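Local coordinates for NADPH-flavin oxidoreductase (Helicobacter pylori, PDB 2H0U), which is an FMN-binding member of the nitroreductase family that probably uses NAD(P)H to reduce flavins, at residues F14-D20 against Y196-T202; R24-W30 against S78-I82. One frame throughout, in Å; residues are numbered along the deposited sequence.

Contact 1: residues F14-D20 against Y196-T202; sequences FAAKKYD and YRNQEIT. With FMN (flavin mononucleotide), chain B.
With F14 CG set between the backbone N and the carbonyl carbon (chi1 77°), the F14 ring lies against the I201-T202 backbone, and R197, with CG likewise placed and its chain extended, lays CD at the ring's edge. The two loops join through a single beta bridge between Y19 and R197, and 14-20 carries part of the FMN site of this nitroreductase fold. Two backbone hydrogen bonds flank the bridge, N198 N to K18 O at 2.6 Å and D20 N to Y196 O at 2.7 Å.

Farther along, I201 CA sits over the centre of the F14 ring, 3.9 Å from its centroid, a CH-pi contact, while I201 CG2 packs against F14 CD2. The R197 guanidinium, turned 67° from the ring, donates in its own plane from NH1 to Q199 O (2.7 Å), a bond within the 196-202 segment; D159 OD2 accepts from R197 N.

On the flavin side, K17 extends NZ to FMN O2, a hydrogen bond of 3.1 Å. Next to the buried ring, A15 N grips the phosphate oxygen FMN O2P at 2.9 Å, with an N-H...O angle of 169°.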
loop_
_atom_site.group_PDB
_atom_site.type_symbol
_atom_site.label_atom_id
_atom_site.label_comp_id
_atom_site.label_asym_id
_atom_site.label_seq_id
_atom_site.Cartn_x
_atom_site.Cartn_y
_atom_site.Cartn_z
ATOM N N PHE A 14 -15.606 -1.152 -0.915
ATOM C CA PHE A 14 -15.762 -1.082 0.528
ATOM C C PHE A 14 -15.344 -2.430 1.083
ATOM O O PHE A 14 -15.129 -3.376 0.334
ATOM C CB PHE A 14 -17.219 -0.766 0.927
ATOM C CG PHE A 14 -18.149 -1.948 0.820
ATOM C CD1 PHE A 14 -18.623 -2.606 1.969
ATOM C CD2 PHE A 14 -18.584 -2.394 -0.447
ATOM C CE1 PHE A 14 -19.510 -3.689 1.844
ATOM C CE2 PHE A 14 -19.427 -3.497 -0.566
ATOM C CZ PHE A 14 -19.897 -4.137 0.562
ATOM N N ALA A 15 -15.218 -2.515 2.397
ATOM C CA ALA A 15 -14.779 -3.759 3.005
ATOM C C ALA A 15 -15.984 -4.700 3.123
ATOM O O ALA A 15 -16.779 -4.653 4.102
ATOM C CB ALA A 15 -14.108 -3.502 4.371
ATOM N N ALA A 16 -16.147 -5.540 2.095
ATOM C CA ALA A 16 -17.278 -6.459 2.061
ATOM C C ALA A 16 -17.064 -7.601 3.040
ATOM O O ALA A 16 -16.061 -8.329 2.970
ATOM C CB ALA A 16 -17.497 -6.985 0.624
ATOM N N LYS A 17 -18.013 -7.770 3.959
ATOM C CA LYS A 17 -17.917 -8.842 4.974
ATOM C C LYS A 17 -18.846 -10.025 4.715
ATOM O O LYS A 17 -18.663 -11.100 5.319
ATOM C CB LYS A 17 -18.220 -8.320 6.391
ATOM C CG LYS A 17 -17.306 -7.208 6.983
ATOM C CD LYS A 17 -15.924 -7.062 6.343
ATOM C CE LYS A 17 -15.269 -5.750 6.819
ATOM N NZ LYS A 17 -15.432 -5.452 8.303
ATOM N N LYS A 18 -19.861 -9.827 3.873
ATOM C CA LYS A 18 -20.839 -10.857 3.528
ATOM C C LYS A 18 -20.871 -11.097 2.011
ATOM O O LYS A 18 -21.080 -10.171 1.215
ATOM C CB LYS A 18 -22.245 -10.472 3.998
ATOM C CG LYS A 18 -22.419 -10.319 5.483
ATOM C CD LYS A 18 -23.918 -10.522 5.785
ATOM C CE LYS A 18 -24.280 -10.529 7.258
ATOM N NZ LYS A 18 -24.636 -9.152 7.708
ATOM N N TYR A 19 -20.656 -12.344 1.622
ATOM C CA TYR A 19 -20.435 -12.703 0.231
ATOM C C TYR A 19 -21.490 -13.675 -0.246
ATOM O O TYR A 19 -22.022 -14.482 0.534
ATOM C CB TYR A 19 -19.044 -13.326 0.059
ATOM C CG TYR A 19 -17.935 -12.312 0.206
ATOM C CD1 TYR A 19 -17.494 -11.568 -0.905
ATOM C CD2 TYR A 19 -17.350 -12.066 1.448
ATOM C CE1 TYR A 19 -16.516 -10.626 -0.794
ATOM C CE2 TYR A 19 -16.346 -11.115 1.568
ATOM C CZ TYR A 19 -15.952 -10.401 0.446
ATOM O OH TYR A 19 -14.974 -9.461 0.558
ATOM N N ASP A 20 -21.804 -13.564 -1.527
ATOM C CA ASP A 20 -22.779 -14.416 -2.165
ATOM C C ASP A 20 -22.121 -15.784 -2.413
ATOM O O ASP A 20 -21.264 -15.887 -3.265
ATOM C CB ASP A 20 -23.215 -13.760 -3.483
ATOM C CG ASP A 20 -24.363 -14.496 -4.151
ATOM O OD1 ASP A 20 -24.536 -15.706 -3.864
ATOM O OD2 ASP A 20 -25.055 -13.865 -4.987
ATOM N N TYR A 196 -18.244 -11.695 -4.538
ATOM C CA TYR A 196 -19.397 -10.778 -4.712
ATOM C C TYR A 196 -20.180 -10.591 -3.432
ATOM O O TYR A 196 -20.578 -11.561 -2.791
ATOM C CB TYR A 196 -20.307 -11.298 -5.819
ATOM C CG TYR A 196 -19.637 -11.295 -7.148
ATOM C CD1 TYR A 196 -19.599 -10.134 -7.915
ATOM C CD2 TYR A 196 -19.027 -12.455 -7.649
ATOM C CE1 TYR A 196 -18.973 -10.121 -9.150
ATOM C CE2 TYR A 196 -18.392 -12.458 -8.895
ATOM C CZ TYR A 196 -18.374 -11.276 -9.629
ATOM O OH TYR A 196 -17.798 -11.246 -10.867
ATOM N N ARG A 197 -20.443 -9.334 -3.089
ATOM C CA ARG A 197 -21.094 -8.993 -1.832
ATOM C C ARG A 197 -22.527 -9.542 -1.799
ATOM O O ARG A 197 -23.189 -9.659 -2.839
ATOM C CB ARG A 197 -21.140 -7.454 -1.632
ATOM C CG ARG A 197 -22.004 -6.737 -2.705
ATOM C CD ARG A 197 -21.919 -5.209 -2.554
ATOM N NE ARG A 197 -22.620 -4.486 -3.621
ATOM C CZ ARG A 197 -23.917 -4.164 -3.634
ATOM N NH1 ARG A 197 -24.737 -4.516 -2.652
ATOM N NH2 ARG A 197 -24.403 -3.495 -4.675
ATOM N N ASN A 198 -22.974 -9.878 -0.600
ATOM C CA ASN A 198 -24.362 -10.220 -0.382
ATOM C C ASN A 198 -24.982 -9.302 0.671
ATOM O O ASN A 198 -25.812 -9.723 1.484
ATOM C CB ASN A 198 -24.479 -11.687 0.009
ATOM C CG ASN A 198 -25.820 -12.244 -0.346
ATOM O OD1 ASN A 198 -26.590 -11.601 -1.065
ATOM N ND2 ASN A 198 -26.106 -13.442 0.124
ATOM N N GLN A 199 -24.548 -8.037 0.662
ATOM C CA GLN A 199 -25.019 -7.028 1.607
ATOM C C GLN A 199 -24.971 -5.689 0.898
ATOM O O GLN A 199 -24.371 -5.589 -0.187
ATOM C CB GLN A 199 -24.125 -6.965 2.847
ATOM C CG GLN A 199 -22.682 -6.674 2.553
ATOM C CD GLN A 199 -21.833 -6.583 3.809
ATOM O OE1 GLN A 199 -22.336 -6.494 4.951
ATOM N NE2 GLN A 199 -20.555 -6.655 3.609
ATOM N N GLU A 200 -25.575 -4.668 1.501
ATOM C CA GLU A 200 -25.493 -3.321 0.921
ATOM C C GLU A 200 -24.067 -2.783 1.060
ATOM O O GLU A 200 -23.308 -3.209 1.951
ATOM C CB GLU A 200 -26.506 -2.364 1.564
ATOM C CG GLU A 200 -27.973 -2.720 1.296
ATOM C CD GLU A 200 -28.391 -2.542 -0.160
ATOM O OE1 GLU A 200 -28.121 -1.484 -0.764
ATOM O OE2 GLU A 200 -29.018 -3.470 -0.711
ATOM N N ILE A 201 -23.701 -1.861 0.172
ATOM C CA ILE A 201 -22.421 -1.151 0.300
ATOM C C ILE A 201 -22.410 -0.317 1.581
ATOM O O ILE A 201 -23.288 0.505 1.796
ATOM C CB ILE A 201 -22.165 -0.297 -0.990
ATOM C CG1 ILE A 201 -22.095 -1.224 -2.200
ATOM C CG2 ILE A 201 -20.897 0.619 -0.858
ATOM C CD1 ILE A 201 -22.235 -0.523 -3.515
ATOM N N THR A 202 -21.418 -0.537 2.444
ATOM C CA THR A 202 -21.326 0.172 3.733
ATOM C C THR A 202 -20.955 1.625 3.439
ATOM O O THR A 202 -19.913 1.850 2.819
ATOM C CB THR A 202 -20.211 -0.476 4.597
ATOM O OG1 THR A 202 -20.480 -1.878 4.714
ATOM C CG2 THR A 202 -20.115 0.152 6.026
HETATM N N1 FMN B . -11.786 -6.016 8.198
HETATM C C2 FMN B . -12.053 -7.192 8.883
HETATM O O2 FMN B . -13.215 -7.464 9.160
HETATM N N3 FMN B . -11.046 -8.028 9.292
HETATM C C4 FMN B . -9.740 -7.695 9.038
HETATM O O4 FMN B . -8.852 -8.511 9.272
HETATM C C4A FMN B . -9.463 -6.479 8.374
HETATM N N5 FMN B . -8.162 -6.124 8.114
HETATM C C5A FMN B . -7.866 -4.991 7.375
HETATM C C6 FMN B . -6.508 -4.710 7.121
HETATM C C7 FMN B . -6.210 -3.556 6.380
HETATM C C7M FMN B . -4.834 -3.451 5.787
HETATM C C8 FMN B . -7.217 -2.675 5.941
HETATM C C8M FMN B . -6.880 -1.602 4.896
HETATM C C9 FMN B . -8.545 -2.972 6.207
HETATM C C9A FMN B . -8.873 -4.127 6.947
HETATM N N10 FMN B . -10.207 -4.435 7.250
HETATM C C10 FMN B . -10.490 -5.642 7.936
HETATM C "C1'" FMN B . -11.352 -3.561 6.833
HETATM C "C2'" FMN B . -11.335 -2.192 7.529
HETATM O "O2'" FMN B . -12.073 -2.296 8.723
HETATM C "C3'" FMN B . -11.992 -1.195 6.566
HETATM O "O3'" FMN B . -11.219 -1.082 5.387
HETATM C "C4'" FMN B . -12.136 0.227 7.098
HETATM O "O4'" FMN B . -13.044 0.194 8.187
HETATM C "C5'" FMN B . -12.619 1.255 6.056
HETATM O "O5'" FMN B . -13.904 0.808 5.589
HETATM P P FMN B . -14.128 0.533 4.026
HETATM O O1P FMN B . -13.034 -0.415 3.608
HETATM O O2P FMN B . -15.507 -0.111 3.902
HETATM O O3P FMN B . -14.062 1.822 3.250
HETATM O O HOH W 1 -18.247 -3.166 5.727
HETATM O O HOH W 2 -24.435 -14.419 1.877
HETATM O O HOH W 3 -18.654 -14.462 -3.986
#

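Contact 2: residues R24-W30 against S78-I82; sequences RISQKDW and SHFVI
The N-terminus of helix 27-38 packs here on the start of strand 79-86, at a classic beta bulge in which S78 and H79 both face F194 of strand 186-195. The imidazole of H79 is the centre of the contact, held between W30 on one face and the guanidinium of R24 on the opposite face. W30 and H79 form an offset stack: the five-membered ring of the indole and the imidazole have centroids 4.0 Å apart and planes inclined at 26°, and the two side chains run past each other in opposite directions. The overlap continues onto the larger indole ring, where H79 CB lies 3.7 Å from the centroid, close to the ring normal, as a CH-pi contact. W30 CG is anti to the backbone N (chi1 -177°), which places the indole over the H79 ring. At the edge of the indole, in the ring plane, V81 CG2 meets W30 CZ2 at 3.4 Å.

On the other face the R24 guanidinium lies nearly parallel to the imidazole, 9° between planes, with NH1 over the rim near CE1. A bend at chi3 swings this group over the ring, and R24 NH1 also makes a weak hydrogen bond to S78 O (2.8 Å). I25 brings CD1 to H79 ND1 at 3.8 Å. Just before the helix, S26 OG accepts from D29 N (3.1 Å) as the N-cap.

The second subunit reaches the helix too: its Y213 bonds to W30 NE1, and its R3 forms a salt bridge with D29. Within the chain, W30 also meets F194 edge-to-face and touches L53 of strand 49-54, so the helix start covers three neighbouring strands of the antiparallel sheet.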
loop_
_atom_site.group_PDB
_atom_site.type_symbol
_atom_site.label_atom_id
_atom_site.label_comp_id
_atom_site.label_asym_id
_atom_site.label_seq_id
_atom_site.Cartn_x
_atom_site.Cartn_y
_atom_site.Cartn_z
ATOM N N ARG A 24 -19.311 -17.038 -8.271
ATOM C CA ARG A 24 -17.854 -16.993 -8.181
ATOM C C ARG A 24 -17.236 -16.112 -9.261
ATOM O O ARG A 24 -17.846 -15.829 -10.301
ATOM C CB ARG A 24 -17.227 -18.390 -8.141
ATOM C CG ARG A 24 -15.905 -18.388 -7.339
ATOM C CD ARG A 24 -15.557 -19.777 -6.740
ATOM N NE ARG A 24 -14.646 -20.502 -7.617
ATOM C CZ ARG A 24 -13.324 -20.429 -7.536
ATOM N NH1 ARG A 24 -12.762 -19.676 -6.595
ATOM N NH2 ARG A 24 -12.565 -21.122 -8.382
ATOM N N ILE A 25 -16.037 -15.640 -8.978
ATOM C CA ILE A 25 -15.306 -14.824 -9.937
ATOM C C ILE A 25 -14.917 -15.786 -11.057
ATOM O O ILE A 25 -14.453 -16.892 -10.786
ATOM C CB ILE A 25 -14.061 -14.220 -9.272
ATOM C CG1 ILE A 25 -14.510 -13.343 -8.100
ATOM C CG2 ILE A 25 -13.276 -13.422 -10.286
ATOM C CD1 ILE A 25 -13.327 -12.904 -7.137
ATOM N N SER A 26 -15.119 -15.372 -12.305
ATOM C CA SER A 26 -14.812 -16.224 -13.446
ATOM C C SER A 26 -13.303 -16.439 -13.575
ATOM O O SER A 26 -12.481 -15.607 -13.115
ATOM C CB SER A 26 -15.345 -15.579 -14.735
ATOM O OG SER A 26 -14.498 -14.503 -15.107
ATOM N N GLN A 27 -12.924 -17.542 -14.216
ATOM C CA GLN A 27 -11.514 -17.827 -14.412
ATOM C C GLN A 27 -10.782 -16.659 -15.058
ATOM O O GLN A 27 -9.708 -16.269 -14.620
ATOM C CB GLN A 27 -11.329 -19.077 -15.283
ATOM C CG GLN A 27 -9.984 -19.718 -15.037
ATOM C CD GLN A 27 -9.852 -20.198 -13.585
ATOM O OE1 GLN A 27 -10.810 -20.737 -12.989
ATOM N NE2 GLN A 27 -8.665 -19.995 -13.004
ATOM N N LYS A 28 -11.384 -16.085 -16.090
ATOM C CA LYS A 28 -10.716 -15.005 -16.798
ATOM C C LYS A 28 -10.608 -13.711 -15.974
ATOM O O LYS A 28 -9.555 -13.063 -16.005
ATOM C CB LYS A 28 -11.382 -14.772 -18.150
ATOM C CG LYS A 28 -10.781 -15.707 -19.208
ATOM C CD LYS A 28 -11.802 -15.998 -20.279
ATOM C CE LYS A 28 -11.731 -15.029 -21.435
ATOM N NZ LYS A 28 -12.353 -15.658 -22.667
ATOM N N ASP A 29 -11.668 -13.364 -15.229
ATOM C CA ASP A 29 -11.608 -12.185 -14.347
ATOM C C ASP A 29 -10.522 -12.403 -13.279
ATOM O O ASP A 29 -9.773 -11.473 -12.947
ATOM C CB ASP A 29 -12.948 -11.854 -13.686
ATOM C CG ASP A 29 -13.937 -11.162 -14.639
ATOM O OD1 ASP A 29 -13.547 -10.775 -15.767
ATOM O OD2 ASP A 29 -15.105 -11.003 -14.230
ATOM N N TRP A 30 -10.446 -13.611 -12.714
ATOM C CA TRP A 30 -9.438 -13.851 -11.667
ATOM C C TRP A 30 -8.019 -13.720 -12.237
ATOM O O TRP A 30 -7.141 -13.131 -11.604
ATOM C CB TRP A 30 -9.666 -15.164 -10.892
ATOM C CG TRP A 30 -8.630 -15.268 -9.805
ATOM C CD1 TRP A 30 -7.533 -16.111 -9.756
ATOM C CD2 TRP A 30 -8.546 -14.424 -8.664
ATOM N NE1 TRP A 30 -6.783 -15.840 -8.604
ATOM C CE2 TRP A 30 -7.377 -14.802 -7.936
ATOM C CE3 TRP A 30 -9.351 -13.359 -8.175
ATOM C CZ2 TRP A 30 -6.988 -14.161 -6.748
ATOM C CZ3 TRP A 30 -8.955 -12.725 -6.982
ATOM C CH2 TRP A 30 -7.779 -13.112 -6.298
ATOM N N SER A 78 -15.037 -15.745 -2.876
ATOM C CA SER A 78 -14.667 -16.540 -4.029
ATOM C C SER A 78 -13.168 -16.918 -4.017
ATOM O O SER A 78 -12.795 -18.072 -4.273
ATOM C CB SER A 78 -15.008 -15.748 -5.285
ATOM O OG SER A 78 -14.705 -16.500 -6.429
ATOM N N HIS A 79 -12.316 -15.945 -3.703
ATOM C CA HIS A 79 -10.881 -16.120 -3.798
ATOM C C HIS A 79 -10.166 -15.504 -2.583
ATOM O O HIS A 79 -10.398 -14.350 -2.203
ATOM C CB HIS A 79 -10.383 -15.471 -5.090
ATOM C CG HIS A 79 -10.706 -16.251 -6.329
ATOM N ND1 HIS A 79 -11.992 -16.399 -6.814
ATOM C CD2 HIS A 79 -9.910 -16.949 -7.170
ATOM C CE1 HIS A 79 -11.969 -17.132 -7.915
ATOM N NE2 HIS A 79 -10.717 -17.476 -8.155
ATOM N N PHE A 80 -9.267 -16.259 -1.975
ATOM C CA PHE A 80 -8.602 -15.766 -0.802
ATOM C C PHE A 80 -7.063 -15.688 -1.016
ATOM O O PHE A 80 -6.447 -16.710 -1.247
ATOM C CB PHE A 80 -8.940 -16.704 0.325
ATOM C CG PHE A 80 -8.566 -16.181 1.653
ATOM C CD1 PHE A 80 -9.517 -15.572 2.435
ATOM C CD2 PHE A 80 -7.275 -16.311 2.117
ATOM C CE1 PHE A 80 -9.203 -15.086 3.681
ATOM C CE2 PHE A 80 -6.931 -15.805 3.377
ATOM C CZ PHE A 80 -7.904 -15.193 4.156
ATOM N N VAL A 81 -6.465 -14.501 -0.907
ATOM C CA VAL A 81 -5.040 -14.298 -1.271
ATOM C C VAL A 81 -4.198 -14.025 -0.022
ATOM O O VAL A 81 -4.584 -13.233 0.815
ATOM C CB VAL A 81 -4.864 -13.176 -2.356
ATOM C CG1 VAL A 81 -3.388 -12.877 -2.665
ATOM C CG2 VAL A 81 -5.630 -13.567 -3.646
ATOM N N ILE A 82 -3.059 -14.719 0.102
ATOM C CA ILE A 82 -2.101 -14.418 1.156
ATOM C C ILE A 82 -0.905 -13.782 0.467
ATOM O O ILE A 82 -0.236 -14.427 -0.399
ATOM C CB ILE A 82 -1.658 -15.687 1.920
ATOM C CG1 ILE A 82 -2.905 -16.357 2.562
ATOM C CG2 ILE A 82 -0.568 -15.322 2.969
ATOM C CD1 ILE A 82 -2.678 -17.831 3.161
#

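The centres of the two contacts lie about 16 Å apart on the same side of the chain's centre. Along the chain contact 2 is nested inside the loop closed by contact 1: 14-20 leads to 24-30 and helix 27-38; later, segment 78-82 opens the second strand of the sheet, and 196-202 follows directly on strand 186-195. That strand joins them, since it pairs with 79-86 and then runs out into the loop of contact 1. They also touch directly, Y196 CE2 lying 3.7 Å from R24 O. One continuous region of packing therefore connects the FMN-binding loop of contact 1 with the helix of contact 2, which meets the second subunit.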